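Local coordinates for protein ribonucleoside-diphosphate reductase (Pseudomonas aeruginosa, PDB 5IM3) that probably reduces ribonucleoside diphosphates to their deoxy forms, supplying precursors for DNA synthesis, and binds dATP as an allosteric nucleotide, at residues A696-Y710 with L753-M767. Residues are numbered along the deposited sequence; the frame is centred on the assembly and turned at random.
Sequences AIQASCDLADERGAY and LRERVQKGIRNSNIM
D702 OD1 takes two bonds from one guanidinium: R756 NH1 and R756 NH2 each reach D702 OD1 at 2.9 Å, end-on, with the oxygen close to the guanidinium plane. D705 adds a second salt bridge, its OD2 lying 3.2 Å from R756 NH1, in that plane but nearly straight out along the CZ-NH1 bond, a charge contact. The bends at chi2 and chi3 (146° and 89°) bring the R756 head down flat on the helix, where C701 CB sits under the centre of one face. Beside it, C701 SG packs against I761 CG2 at 3.4 Å.

S700 OG, buried and swung roughly anti to the backbone N (chi1 -155°), which turns it toward the 761-763 loop, donates to N763 OD1 at 2.8 Å. S700 O keeps its helical bond from A704 N yet also accepts R762 N at 3.1 Å, the two donors coming from opposite faces of the carbonyl. R762 lays its guanidinium over R707 CB and gives NH1 to G708 O at 3.0 Å; D635 of helix 620-640 takes salt bridges from R762 and R707, and R707 also bonds N636. Beyond the helix, the Y710 ring lies along the 761-764 backbone, with S764 CB over one face, 4.0 Å from the centroid. The D702-D705-R756 salt-bridge network thus joins helices 679-707 and 751-757 in the ten-stranded alpha-beta barrel domain of the reductase large chain.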
loop_
_atom_site.group_PDB
_atom_site.type_symbol
_atom_site.label_atom_id
_atom_site.label_comp_id
_atom_site.label_asym_id
_atom_site.label_seq_id
_atom_site.Cartn_x
_atom_site.Cartn_y
_atom_site.Cartn_z
ATOM N N ALA A 696 11.413 -28.105 47.256
ATOM C CA ALA A 696 10.012 -27.763 47.467
ATOM C C ALA A 696 9.186 -29.013 47.741
ATOM O O ALA A 696 8.395 -29.058 48.691
ATOM C CB ALA A 696 9.471 -27.005 46.253
ATOM N N ILE A 697 9.369 -30.052 46.925
ATOM C CA ILE A 697 8.653 -31.301 47.156
ATOM C C ILE A 697 9.054 -31.896 48.499
ATOM O O ILE A 697 8.204 -32.366 49.265
ATOM C CB ILE A 697 8.906 -32.279 45.990
ATOM C CG1 ILE A 697 8.257 -31.736 44.709
ATOM C CG2 ILE A 697 8.362 -33.674 46.326
ATOM C CD1 ILE A 697 8.531 -32.558 43.466
ATOM N N GLN A 698 10.353 -31.876 48.813
ATOM C CA GLN A 698 10.809 -32.399 50.097
ATOM C C GLN A 698 10.209 -31.614 51.258
ATOM O O GLN A 698 9.852 -32.195 52.291
ATOM C CB GLN A 698 12.335 -32.368 50.161
ATOM C CG GLN A 698 12.907 -32.987 51.420
ATOM C CD GLN A 698 14.418 -32.931 51.466
ATOM O OE1 GLN A 698 15.022 -31.911 51.137
ATOM N NE2 GLN A 698 15.040 -34.033 51.869
ATOM N N ALA A 699 10.093 -30.291 51.107
ATOM C CA ALA A 699 9.499 -29.472 52.161
ATOM C C ALA A 699 8.035 -29.832 52.378
ATOM O O ALA A 699 7.557 -29.862 53.519
ATOM C CB ALA A 699 9.634 -27.989 51.815
ATOM N N SER A 700 7.302 -30.102 51.297
ATOM C CA SER A 700 5.902 -30.476 51.442
ATOM C C SER A 700 5.756 -31.784 52.209
ATOM O O SER A 700 4.782 -31.963 52.949
ATOM C CB SER A 700 5.243 -30.578 50.063
ATOM O OG SER A 700 3.844 -30.373 50.146
ATOM N N CYS A 701 6.713 -32.704 52.053
ATOM C CA CYS A 701 6.692 -33.936 52.837
ATOM C C CYS A 701 6.889 -33.650 54.321
ATOM O O CYS A 701 6.305 -34.328 55.174
ATOM C CB CYS A 701 7.771 -34.901 52.340
ATOM S SG CYS A 701 7.583 -35.471 50.637
ATOM N N ASP A 702 7.721 -32.658 54.650
ATOM C CA ASP A 702 7.962 -32.333 56.053
ATOM C C ASP A 702 6.711 -31.760 56.709
ATOM O O ASP A 702 6.408 -32.080 57.864
ATOM C CB ASP A 702 9.126 -31.350 56.174
ATOM C CG ASP A 702 10.425 -31.909 55.624
ATOM O OD1 ASP A 702 10.508 -33.140 55.424
ATOM O OD2 ASP A 702 11.364 -31.118 55.397
ATOM N N LEU A 703 5.974 -30.911 55.989
ATOM C CA LEU A 703 4.719 -30.388 56.524
ATOM C C LEU A 703 3.684 -31.496 56.685
ATOM O O LEU A 703 2.894 -31.479 57.637
ATOM C CB LEU A 703 4.184 -29.279 55.620
ATOM C CG LEU A 703 5.099 -28.062 55.458
ATOM C CD1 LEU A 703 4.491 -27.075 54.473
ATOM C CD2 LEU A 703 5.368 -27.383 56.799
ATOM N N ALA A 704 3.678 -32.471 55.773
ATOM C CA ALA A 704 2.755 -33.594 55.905
ATOM C C ALA A 704 3.037 -34.392 57.171
ATOM O O ALA A 704 2.109 -34.883 57.825
ATOM C CB ALA A 704 2.847 -34.497 54.677
ATOM N N ASP A 705 4.315 -34.535 57.530
ATOM C CA ASP A 705 4.659 -35.242 58.759
ATOM C C ASP A 705 4.187 -34.481 59.990
ATOM O O ASP A 705 3.840 -35.098 61.003
ATOM C CB ASP A 705 6.170 -35.472 58.829
ATOM C CG ASP A 705 6.685 -36.339 57.696
ATOM O OD1 ASP A 705 5.933 -37.215 57.221
ATOM O OD2 ASP A 705 7.848 -36.149 57.285
ATOM N N GLU A 706 4.160 -33.150 59.919
ATOM C CA GLU A 706 3.822 -32.312 61.062
ATOM C C GLU A 706 2.343 -31.949 61.107
ATOM O O GLU A 706 1.763 -31.852 62.192
ATOM C CB GLU A 706 4.666 -31.032 61.029
ATOM C CG GLU A 706 4.406 -30.069 62.179
ATOM C CD GLU A 706 5.157 -28.761 62.021
ATOM O OE1 GLU A 706 6.167 -28.735 61.283
ATOM O OE2 GLU A 706 4.730 -27.755 62.626
ATOM N N ARG A 707 1.720 -31.738 59.948
ATOM C CA ARG A 707 0.339 -31.286 59.881
ATOM C C ARG A 707 -0.603 -32.303 59.259
ATOM O O ARG A 707 -1.823 -32.126 59.353
ATOM C CB ARG A 707 0.259 -29.971 59.088
ATOM C CG ARG A 707 1.058 -28.839 59.718
ATOM C CD ARG A 707 1.205 -27.634 58.802
ATOM N NE ARG A 707 1.765 -26.497 59.526
ATOM C CZ ARG A 707 2.093 -25.332 58.978
ATOM N NH1 ARG A 707 1.926 -25.125 57.678
ATOM N NH2 ARG A 707 2.596 -24.368 59.739
ATOM N N GLY A 708 -0.082 -33.352 58.643
ATOM C CA GLY A 708 -0.909 -34.294 57.908
ATOM C C GLY A 708 -1.053 -33.907 56.451
ATOM O O GLY A 708 -1.041 -32.733 56.079
ATOM N N ALA A 709 -1.181 -34.924 55.604
ATOM C CA ALA A 709 -1.381 -34.687 54.185
ATOM C C ALA A 709 -2.747 -34.047 53.944
ATOM O O ALA A 709 -3.665 -34.149 54.764
ATOM C CB ALA A 709 -1.263 -35.995 53.404
ATOM N N TYR A 710 -2.876 -33.370 52.805
ATOM C CA TYR A 710 -4.148 -32.748 52.472
ATOM C C TYR A 710 -5.210 -33.819 52.230
ATOM O O TYR A 710 -4.906 -34.977 51.931
ATOM C CB TYR A 710 -4.010 -31.823 51.257
ATOM C CG TYR A 710 -3.563 -32.474 49.961
ATOM C CD1 TYR A 710 -2.219 -32.734 49.715
ATOM C CD2 TYR A 710 -4.483 -32.791 48.964
ATOM C CE1 TYR A 710 -1.807 -33.316 48.528
ATOM C CE2 TYR A 710 -4.078 -33.372 47.772
ATOM C CZ TYR A 710 -2.739 -33.629 47.559
ATOM O OH TYR A 710 -2.331 -34.203 46.375
ATOM N N LEU A 753 13.268 -39.764 47.069
ATOM C CA LEU A 753 12.178 -38.819 47.288
ATOM C C LEU A 753 10.876 -39.319 46.673
ATOM O O LEU A 753 9.797 -39.062 47.219
ATOM C CB LEU A 753 12.547 -37.451 46.717
ATOM C CG LEU A 753 11.564 -36.316 47.015
ATOM C CD1 LEU A 753 11.432 -36.088 48.516
ATOM C CD2 LEU A 753 11.998 -35.034 46.315
ATOM N N ARG A 754 10.952 -40.032 45.547
ATOM C CA ARG A 754 9.760 -40.637 44.965
ATOM C C ARG A 754 9.119 -41.647 45.908
ATOM O O ARG A 754 7.933 -41.958 45.753
ATOM C CB ARG A 754 10.109 -41.309 43.632
ATOM C CG ARG A 754 8.917 -41.932 42.908
ATOM C CD ARG A 754 9.320 -42.540 41.571
ATOM N NE ARG A 754 9.648 -41.518 40.578
ATOM C CZ ARG A 754 10.880 -41.100 40.295
ATOM N NH1 ARG A 754 11.930 -41.613 40.922
ATOM N NH2 ARG A 754 11.064 -40.163 39.375
ATOM N N GLU A 755 9.872 -42.161 46.884
ATOM C CA GLU A 755 9.308 -43.094 47.851
ATOM C C GLU A 755 8.606 -42.354 48.982
ATOM O O GLU A 755 7.473 -42.691 49.345
ATOM C CB GLU A 755 10.408 -44.001 48.405
ATOM C CG GLU A 755 9.898 -45.163 49.244
ATOM C CD GLU A 755 11.019 -45.938 49.907
ATOM O OE1 GLU A 755 12.063 -45.326 50.220
ATOM O OE2 GLU A 755 10.859 -47.159 50.113
ATOM N N ARG A 756 9.261 -41.335 49.549
ATOM C CA ARG A 756 8.671 -40.616 50.676
ATOM C C ARG A 756 7.413 -39.864 50.270
ATOM O O ARG A 756 6.515 -39.674 51.099
ATOM C CB ARG A 756 9.683 -39.645 51.285
ATOM C CG ARG A 756 9.090 -38.770 52.395
ATOM C CD ARG A 756 10.099 -38.454 53.490
ATOM N NE ARG A 756 10.879 -37.248 53.215
ATOM C CZ ARG A 756 10.791 -36.107 53.895
ATOM N NH1 ARG A 756 9.954 -35.974 54.917
ATOM N NH2 ARG A 756 11.561 -35.084 53.552
ATOM N N VAL A 757 7.331 -39.422 49.016
ATOM C CA VAL A 757 6.158 -38.672 48.580
ATOM C C VAL A 757 4.918 -39.553 48.634
ATOM O O VAL A 757 3.827 -39.092 48.991
ATOM C CB VAL A 757 6.383 -38.094 47.172
ATOM C CG1 VAL A 757 6.619 -39.206 46.168
ATOM C CG2 VAL A 757 5.200 -37.252 46.748
ATOM N N GLN A 758 5.060 -40.835 48.288
ATOM C CA GLN A 758 3.906 -41.726 48.282
ATOM C C GLN A 758 3.313 -41.899 49.671
ATOM O O GLN A 758 2.165 -42.340 49.793
ATOM C CB GLN A 758 4.296 -43.087 47.701
ATOM C CG GLN A 758 4.778 -43.012 46.261
ATOM C CD GLN A 758 5.216 -44.353 45.717
ATOM O OE1 GLN A 758 4.560 -45.369 45.936
ATOM N NE2 GLN A 758 6.338 -44.365 45.010
ATOM N N LYS A 759 4.063 -41.555 50.719
ATOM C CA LYS A 759 3.558 -41.622 52.082
ATOM C C LYS A 759 2.752 -40.391 52.478
ATOM O O LYS A 759 2.046 -40.436 53.490
ATOM C CB LYS A 759 4.725 -41.817 53.053
ATOM C CG LYS A 759 5.372 -43.194 52.948
ATOM C CD LYS A 759 6.869 -43.154 53.237
ATOM C CE LYS A 759 7.174 -42.735 54.664
ATOM N NZ LYS A 759 8.641 -42.647 54.901
ATOM N N GLY A 760 2.831 -39.304 51.712
ATOM C CA GLY A 760 2.037 -38.124 51.996
ATOM C C GLY A 760 2.782 -36.821 51.804
ATOM O O GLY A 760 3.945 -36.698 52.203
ATOM N N ILE A 761 2.128 -35.839 51.182
ATOM C CA ILE A 761 2.627 -34.472 51.165
ATOM C C ILE A 761 1.490 -33.538 51.554
ATOM O O ILE A 761 0.313 -33.909 51.548
ATOM C CB ILE A 761 3.231 -34.050 49.804
ATOM C CG1 ILE A 761 2.196 -34.126 48.685
ATOM C CG2 ILE A 761 4.427 -34.917 49.472
ATOM C CD1 ILE A 761 2.723 -33.579 47.377
ATOM N N ARG A 762 1.868 -32.310 51.893
ATOM C CA ARG A 762 0.947 -31.346 52.472
ATOM C C ARG A 762 0.184 -30.545 51.427
ATOM O O ARG A 762 -0.853 -29.960 51.757
ATOM C CB ARG A 762 1.728 -30.394 53.390
ATOM C CG ARG A 762 0.918 -29.291 54.055
ATOM C CD ARG A 762 -0.156 -29.833 54.979
ATOM N NE ARG A 762 -0.812 -28.753 55.708
ATOM C CZ ARG A 762 -1.845 -28.915 56.524
ATOM N NH1 ARG A 762 -2.355 -30.123 56.720
ATOM N NH2 ARG A 762 -2.368 -27.867 57.144
ATOM N N ASN A 763 0.655 -30.515 50.180
ATOM C CA ASN A 763 0.123 -29.601 49.179
ATOM C C ASN A 763 -0.053 -30.315 47.846
ATOM O O ASN A 763 0.855 -31.016 47.388
ATOM C CB ASN A 763 1.054 -28.396 49.013
ATOM C CG ASN A 763 1.416 -27.752 50.335
ATOM O OD1 ASN A 763 2.487 -28.003 50.893
ATOM N ND2 ASN A 763 0.523 -26.916 50.846
ATOM N N SER A 764 -1.217 -30.120 47.218
ATOM C CA SER A 764 -1.501 -30.771 45.941
ATOM C C SER A 764 -0.637 -30.212 44.820
ATOM O O SER A 764 -0.256 -30.951 43.905
ATOM C CB SER A 764 -2.982 -30.611 45.585
ATOM O OG SER A 764 -3.337 -29.243 45.489
ATOM N N ASN A 765 -0.335 -28.919 44.866
ATOM C CA ASN A 765 0.561 -28.274 43.921
ATOM C C ASN A 765 1.526 -27.402 44.711
ATOM O O ASN A 765 1.161 -26.832 45.745
ATOM C CB ASN A 765 -0.211 -27.431 42.888
ATOM C CG ASN A 765 -0.978 -28.283 41.882
ATOM O OD1 ASN A 765 -0.497 -28.540 40.777
ATOM N ND2 ASN A 765 -2.177 -28.718 42.261
ATOM N N ILE A 766 2.765 -27.306 44.224
ATOM C CA ILE A 766 3.848 -26.649 44.949
ATOM C C ILE A 766 4.351 -25.413 44.212
ATOM O O ILE A 766 4.537 -24.351 44.814
ATOM C CB ILE A 766 5.017 -27.620 45.218
ATOM C CG1 ILE A 766 4.531 -28.991 45.699
ATOM C CG2 ILE A 766 5.952 -27.009 46.249
ATOM C CD1 ILE A 766 4.000 -28.996 47.094
ATOM N N MET A 767 4.602 -25.538 42.910
ATOM C CA MET A 767 5.409 -24.571 42.180
ATOM C C MET A 767 4.623 -23.918 41.052
ATOM O O MET A 767 3.824 -24.569 40.371
ATOM C CB MET A 767 6.648 -25.244 41.606
ATOM C CG MET A 767 7.468 -25.973 42.647
ATOM S SD MET A 767 8.603 -27.132 41.889
ATOM C CE MET A 767 9.771 -25.992 41.155
#